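Local coordinates for Serine/threonine-protein kinase Tel1 (Chaetomium thermophilum, PDB 6SKY) that probably phosphorylates serine or threonine residues followed by glutamine in target proteins, using ATP, and so activates checkpoint signalling after DNA damage, at residues D2394-M2399 with I2835-D2840; F2298-L2303 with E2379-S2384. All blocks are in the same frame, centred on the assembly; numbering follows the deposited sequence.

Contact 1: D2394-M2399 with I2835-D2840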
loop_
_atom_site.group_PDB
_atom_site.type_symbol
_atom_site.label_atom_id
_atom_site.label_comp_id
_atom_site.label_asym_id
_atom_site.label_seq_id
_atom_site.Cartn_x
_atom_site.Cartn_y
_atom_site.Cartn_z
ATOM N N ASP A 2394 -17.203 -13.993 -21.080
ATOM C CA ASP A 2394 -17.329 -13.243 -22.313
ATOM C C ASP A 2394 -18.648 -13.510 -23.008
ATOM O O ASP A 2394 -19.015 -12.754 -23.906
ATOM C CB ASP A 2394 -16.180 -13.586 -23.252
ATOM C CG ASP A 2394 -14.862 -13.029 -22.779
ATOM O OD1 ASP A 2394 -13.980 -12.779 -23.625
ATOM O OD2 ASP A 2394 -14.711 -12.821 -21.561
ATOM N N ALA A 2395 -19.364 -14.560 -22.621
ATOM C CA ALA A 2395 -20.684 -14.798 -23.182
ATOM C C ALA A 2395 -21.688 -13.800 -22.640
ATOM O O ALA A 2395 -22.514 -13.275 -23.386
ATOM C CB ALA A 2395 -21.127 -16.224 -22.881
ATOM N N LEU A 2396 -21.600 -13.492 -21.353
ATOM C CA LEU A 2396 -22.481 -12.502 -20.753
ATOM C C LEU A 2396 -22.203 -11.111 -21.304
ATOM O O LEU A 2396 -23.132 -10.346 -21.592
ATOM C CB LEU A 2396 -22.300 -12.536 -19.241
ATOM C CG LEU A 2396 -23.475 -12.175 -18.359
ATOM C CD1 LEU A 2396 -24.680 -12.924 -18.819
ATOM C CD2 LEU A 2396 -23.142 -12.555 -16.957
ATOM N N ARG A 2397 -20.929 -10.775 -21.482
ATOM C CA ARG A 2397 -20.570 -9.471 -22.019
ATOM C C ARG A 2397 -20.925 -9.365 -23.493
ATOM O O ARG A 2397 -21.448 -8.336 -23.936
ATOM C CB ARG A 2397 -19.088 -9.206 -21.793
ATOM C CG ARG A 2397 -18.620 -7.874 -22.317
ATOM C CD ARG A 2397 -19.521 -6.749 -21.879
ATOM N NE ARG A 2397 -19.308 -5.556 -22.685
ATOM C CZ ARG A 2397 -20.144 -4.526 -22.734
ATOM N NH1 ARG A 2397 -19.869 -3.485 -23.499
ATOM N NH2 ARG A 2397 -21.258 -4.542 -22.025
ATOM N N PHE A 2398 -20.666 -10.414 -24.268
ATOM C CA PHE A 2398 -21.117 -10.415 -25.650
ATOM C C PHE A 2398 -22.621 -10.261 -25.735
ATOM O O PHE A 2398 -23.125 -9.561 -26.613
ATOM C CB PHE A 2398 -20.699 -11.693 -26.366
ATOM C CG PHE A 2398 -21.507 -11.962 -27.594
ATOM C CD1 PHE A 2398 -21.254 -11.280 -28.760
ATOM C CD2 PHE A 2398 -22.545 -12.864 -27.573
ATOM C CE1 PHE A 2398 -22.004 -11.507 -29.873
ATOM C CE2 PHE A 2398 -23.294 -13.086 -28.687
ATOM C CZ PHE A 2398 -23.022 -12.408 -29.838
ATOM N N MET A 2399 -23.359 -10.921 -24.846
ATOM C CA MET A 2399 -24.812 -10.872 -24.906
ATOM C C MET A 2399 -25.325 -9.476 -24.605
ATOM O O MET A 2399 -26.203 -8.966 -25.304
ATOM C CB MET A 2399 -25.397 -11.889 -23.931
ATOM C CG MET A 2399 -26.843 -12.203 -24.170
ATOM S SD MET A 2399 -27.147 -12.533 -25.910
ATOM C CE MET A 2399 -26.156 -13.996 -26.160
ATOM N N ILE A 2835 -19.504 -7.827 -11.620
ATOM C CA ILE A 2835 -20.835 -7.645 -11.061
ATOM C C ILE A 2835 -21.619 -6.639 -11.883
ATOM O O ILE A 2835 -22.835 -6.779 -12.058
ATOM C CB ILE A 2835 -20.733 -7.231 -9.586
ATOM C CG1 ILE A 2835 -20.000 -8.304 -8.794
ATOM C CG2 ILE A 2835 -22.094 -7.010 -9.001
ATOM C CD1 ILE A 2835 -19.782 -7.949 -7.369
ATOM N N GLN A 2836 -20.943 -5.625 -12.418
ATOM C CA GLN A 2836 -21.595 -4.693 -13.327
ATOM C C GLN A 2836 -22.075 -5.404 -14.583
ATOM O O GLN A 2836 -23.168 -5.128 -15.077
ATOM C CB GLN A 2836 -20.629 -3.569 -13.679
ATOM C CG GLN A 2836 -21.171 -2.534 -14.640
ATOM C CD GLN A 2836 -22.193 -1.625 -14.002
ATOM O OE1 GLN A 2836 -22.255 -1.501 -12.780
ATOM N NE2 GLN A 2836 -23.006 -0.980 -14.828
ATOM N N THR A 2837 -21.269 -6.323 -15.111
ATOM C CA THR A 2837 -21.667 -7.095 -16.285
ATOM C C THR A 2837 -22.893 -7.956 -16.008
ATOM O O THR A 2837 -23.802 -8.044 -16.840
ATOM C CB THR A 2837 -20.510 -7.974 -16.738
ATOM O OG1 THR A 2837 -19.398 -7.152 -17.089
ATOM C CG2 THR A 2837 -20.907 -8.789 -17.924
ATOM N N ILE A 2838 -22.927 -8.613 -14.849
ATOM C CA ILE A 2838 -24.077 -9.439 -14.490
ATOM C C ILE A 2838 -25.335 -8.587 -14.368
ATOM O O ILE A 2838 -26.394 -8.926 -14.910
ATOM C CB ILE A 2838 -23.792 -10.214 -13.194
ATOM C CG1 ILE A 2838 -22.647 -11.189 -13.405
ATOM C CG2 ILE A 2838 -25.011 -10.960 -12.745
ATOM C CD1 ILE A 2838 -22.181 -11.826 -12.147
ATOM N N LEU A 2839 -25.243 -7.460 -13.666
ATOM C CA LEU A 2839 -26.428 -6.623 -13.521
ATOM C C LEU A 2839 -26.835 -5.981 -14.840
ATOM O O LEU A 2839 -28.020 -5.717 -15.059
ATOM C CB LEU A 2839 -26.197 -5.552 -12.463
ATOM C CG LEU A 2839 -25.849 -6.023 -11.056
ATOM C CD1 LEU A 2839 -25.848 -4.849 -10.130
ATOM C CD2 LEU A 2839 -26.821 -7.064 -10.580
ATOM N N ASP A 2840 -25.882 -5.728 -15.734
ATOM C CA ASP A 2840 -26.227 -5.214 -17.051
ATOM C C ASP A 2840 -26.975 -6.253 -17.864
ATOM O O ASP A 2840 -27.950 -5.928 -18.544
ATOM C CB ASP A 2840 -24.972 -4.766 -17.788
ATOM C CG ASP A 2840 -24.522 -3.384 -17.377
ATOM O OD1 ASP A 2840 -25.297 -2.691 -16.689
ATOM O OD2 ASP A 2840 -23.395 -2.987 -17.741
#
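The helical segments 2394-2399 and 2835-2840 cross at 50° with their axes 9.3 Å apart at closest approach, and they come nearest where Arg2397 CA lies 6.3 Å from Thr2837 CA. Thr2837 points into the interface, and its methyl does the touching: CG2 reaches the first segment at Leu2396 CB (4.2 Å) and Arg2397 N (4.1 Å). The first torsion of Thr2837 (chi1 -61°) sets OG1 beside its own backbone N, where it bonds to Ala2833 O one turn earlier; this turns the methyl, not the hydroxyl, against the other helix. Leu2396 also faces the opposite helix and reaches past the threonine. Its CD2 rests 3.8 Å from Ile2838 CG1, the side chains crossing obliquely; the isoleucine's first bond points away from the other helix, and its side chain also packs on Ala2628 and Leu2632 of helix 2616-2632. Arg2397 contributes its backbone and CB, while its guanidinium group turns off to Asp2300. No hydrogen bond spans the two segments; the 179 Å² buried between them is modest, and the closest side-chain contacts are between carbons. Such helix-on-helix packing joins the FAT region to the kinase domain, as in the PI3K-related kinases, whose FAT helices embrace the catalytic unit.

Contact 2: F2298-L2303 with E2379-S2384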
loop_
_atom_site.group_PDB
_atom_site.type_symbol
_atom_site.label_atom_id
_atom_site.label_comp_id
_atom_site.label_asym_id
_atom_site.label_seq_id
_atom_site.Cartn_x
_atom_site.Cartn_y
_atom_site.Cartn_z
ATOM N N PHE A 2298 -9.794 -4.760 -25.158
ATOM C CA PHE A 2298 -9.274 -3.459 -25.570
ATOM C C PHE A 2298 -10.315 -2.655 -26.339
ATOM O O PHE A 2298 -10.582 -1.496 -26.010
ATOM C CB PHE A 2298 -8.015 -3.644 -26.409
ATOM C CG PHE A 2298 -7.487 -2.377 -27.000
ATOM C CD1 PHE A 2298 -6.691 -1.533 -26.261
ATOM C CD2 PHE A 2298 -7.776 -2.037 -28.305
ATOM C CE1 PHE A 2298 -6.213 -0.381 -26.802
ATOM C CE2 PHE A 2298 -7.299 -0.882 -28.844
ATOM C CZ PHE A 2298 -6.517 -0.057 -28.095
ATOM N N CYS A 2299 -10.904 -3.246 -27.379
ATOM C CA CYS A 2299 -11.883 -2.512 -28.176
ATOM C C CYS A 2299 -13.096 -2.113 -27.346
ATOM O O CYS A 2299 -13.638 -1.012 -27.506
ATOM C CB CYS A 2299 -12.317 -3.343 -29.376
ATOM S SG CYS A 2299 -11.071 -3.555 -30.632
ATOM N N ASP A 2300 -13.540 -2.993 -26.452
ATOM C CA ASP A 2300 -14.660 -2.658 -25.585
ATOM C C ASP A 2300 -14.329 -1.463 -24.709
ATOM O O ASP A 2300 -15.129 -0.536 -24.577
ATOM C CB ASP A 2300 -15.026 -3.862 -24.726
ATOM C CG ASP A 2300 -16.408 -3.764 -24.153
ATOM O OD1 ASP A 2300 -17.109 -2.784 -24.455
ATOM O OD2 ASP A 2300 -16.799 -4.674 -23.400
ATOM N N GLU A 2301 -13.149 -1.472 -24.096
ATOM C CA GLU A 2301 -12.726 -0.338 -23.287
ATOM C C GLU A 2301 -12.617 0.932 -24.115
ATOM O O GLU A 2301 -12.799 2.031 -23.591
ATOM C CB GLU A 2301 -11.398 -0.670 -22.623
ATOM C CG GLU A 2301 -10.798 0.423 -21.797
ATOM C CD GLU A 2301 -9.383 0.092 -21.385
ATOM O OE1 GLU A 2301 -8.848 -0.923 -21.883
ATOM O OE2 GLU A 2301 -8.804 0.837 -20.568
ATOM N N GLN A 2302 -12.317 0.810 -25.405
ATOM C CA GLN A 2302 -12.268 2.002 -26.244
ATOM C C GLN A 2302 -13.656 2.520 -26.565
ATOM O O GLN A 2302 -13.814 3.712 -26.838
ATOM C CB GLN A 2302 -11.519 1.729 -27.545
ATOM C CG GLN A 2302 -10.081 1.360 -27.363
ATOM C CD GLN A 2302 -9.369 2.286 -26.428
ATOM O OE1 GLN A 2302 -9.370 3.493 -26.622
ATOM N NE2 GLN A 2302 -8.758 1.729 -25.398
ATOM N N LEU A 2303 -14.664 1.652 -26.569
ATOM C CA LEU A 2303 -16.031 2.125 -26.774
ATOM C C LEU A 2303 -16.540 2.894 -25.561
ATOM O O LEU A 2303 -16.957 4.050 -25.674
ATOM C CB LEU A 2303 -16.956 0.957 -27.085
ATOM C CG LEU A 2303 -16.973 0.508 -28.533
ATOM C CD1 LEU A 2303 -17.972 -0.606 -28.704
ATOM C CD2 LEU A 2303 -17.309 1.671 -29.417
ATOM N N GLU A 2379 -16.659 -9.325 -32.969
ATOM C CA GLU A 2379 -15.999 -10.427 -33.652
ATOM C C GLU A 2379 -15.005 -11.133 -32.749
ATOM O O GLU A 2379 -14.951 -12.365 -32.725
ATOM C CB GLU A 2379 -15.309 -9.911 -34.903
ATOM C CG GLU A 2379 -14.322 -10.868 -35.489
ATOM C CD GLU A 2379 -13.626 -10.289 -36.691
ATOM O OE1 GLU A 2379 -14.025 -9.196 -37.138
ATOM O OE2 GLU A 2379 -12.678 -10.921 -37.190
ATOM N N ASN A 2380 -14.216 -10.380 -31.983
ATOM C CA ASN A 2380 -13.215 -11.022 -31.148
ATOM C C ASN A 2380 -13.811 -11.660 -29.906
ATOM O O ASN A 2380 -13.269 -12.651 -29.427
ATOM C CB ASN A 2380 -12.132 -10.027 -30.765
ATOM C CG ASN A 2380 -11.260 -9.652 -31.923
ATOM O OD1 ASN A 2380 -10.630 -10.495 -32.539
ATOM N ND2 ASN A 2380 -11.225 -8.378 -32.234
ATOM N N TYR A 2381 -14.923 -11.149 -29.377
ATOM C CA TYR A 2381 -15.614 -11.885 -28.319
ATOM C C TYR A 2381 -16.080 -13.240 -28.823
ATOM O O TYR A 2381 -15.897 -14.264 -28.156
ATOM C CB TYR A 2381 -16.800 -11.085 -27.794
ATOM C CG TYR A 2381 -16.461 -10.186 -26.647
ATOM C CD1 TYR A 2381 -15.642 -10.616 -25.635
ATOM C CD2 TYR A 2381 -16.946 -8.899 -26.586
ATOM C CE1 TYR A 2381 -15.325 -9.800 -24.598
ATOM C CE2 TYR A 2381 -16.630 -8.079 -25.553
ATOM C CZ TYR A 2381 -15.821 -8.533 -24.560
ATOM O OH TYR A 2381 -15.498 -7.713 -23.515
ATOM N N LEU A 2382 -16.676 -13.268 -30.014
ATOM C CA LEU A 2382 -17.158 -14.537 -30.541
ATOM C C LEU A 2382 -16.013 -15.487 -30.859
ATOM O O LEU A 2382 -16.135 -16.696 -30.650
ATOM C CB LEU A 2382 -18.014 -14.300 -31.775
ATOM C CG LEU A 2382 -19.393 -13.763 -31.449
ATOM C CD1 LEU A 2382 -20.149 -13.565 -32.715
ATOM C CD2 LEU A 2382 -20.109 -14.718 -30.544
ATOM N N LEU A 2383 -14.896 -14.973 -31.369
ATOM C CA LEU A 2383 -13.758 -15.843 -31.639
ATOM C C LEU A 2383 -13.132 -16.358 -30.354
ATOM O O LEU A 2383 -12.666 -17.496 -30.302
ATOM C CB LEU A 2383 -12.715 -15.115 -32.471
ATOM C CG LEU A 2383 -13.057 -14.847 -33.927
ATOM C CD1 LEU A 2383 -11.946 -14.075 -34.570
ATOM C CD2 LEU A 2383 -13.279 -16.133 -34.655
ATOM N N SER A 2384 -13.104 -15.539 -29.308
ATOM C CA SER A 2384 -12.527 -15.973 -28.048
ATOM C C SER A 2384 -13.383 -17.016 -27.358
ATOM O O SER A 2384 -12.849 -17.883 -26.662
ATOM C CB SER A 2384 -12.335 -14.782 -27.129
ATOM O OG SER A 2384 -12.519 -15.167 -25.788
#
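Tyr2381 reaches across to Asp2300 with the end of its ring, and these two residues, with 35 and 34 Å² buried respectively, account for most of the contact. The backbones stay well apart: the nearest pair of CA atoms, Asp2300 CA and Tyr2381 CA, is separated by 9.7 Å, a gap that the tyrosine and the aspartate bridge from the two sides. Asp2300 points toward the opposite helix, and its carboxylate carbon lies anti to the backbone N (chi1 -161°), which carries OD2 out to the tyrosine. Tyr2381 starts off obliquely, yet its phenol end closes the distance. Its OH donates to Asp2300 OD2 over 3.3 Å, a weak hydrogen bond. OD2 meets the ring at its edge, near the ring plane, with Tyr2381 CE2 4.0 Å away, so no stacking over a face is involved. Carboxylate and ring planes stand 87° apart, close to perpendicular.

The stronger partner of OD2 is Arg2397, so the phenol supplements a charge pair and would probably add to the stabilisation of the buried carboxylate's negative charge. A phenylalanine in place of Tyr2381 would keep the ring but would probably cost OD2 its weak hydroxyl donor, leaving the arginine as its main partner.

Cys2299 and Asn2380 only flank the pair, losing 11 Å² each. Asn2380 lies against Phe2292, Phe2295 and Ala2296, earlier residues of helix 2286-2303, and against Leu2276 of helix 2264-2279. Helix 2286-2303 thus packs beside the long helix 2348-2387 in the alpha-solenoid of the FAT region, with helix 2264-2279 next to both and helix 2394-2404 meeting Tyr2381 through Asp2394 and Arg2397.

Overall arrangement
Contacts 1 and 2 have their centres about 13 Å apart, and both segments of contact 2 precede those of contact 1 in the sequence. Helices 2348-2387 and 2394-2404 are consecutive, the first serving contact 2 and the second contact 1. The two sites touch directly, since Arg2397 NE of contact 1 forms a 2.8 Å salt bridge with Asp2300 OD2 of contact 2, and Arg2397 CG packs on Tyr2381 OH. Contact 2 stays within the FAT region, whereas contact 1 continues from there to helix 2832-2843 of the kinase domain. Together they make a continuous path of packed helices from solenoid to catalytic unit, away from the nucleotide and magnesium sites.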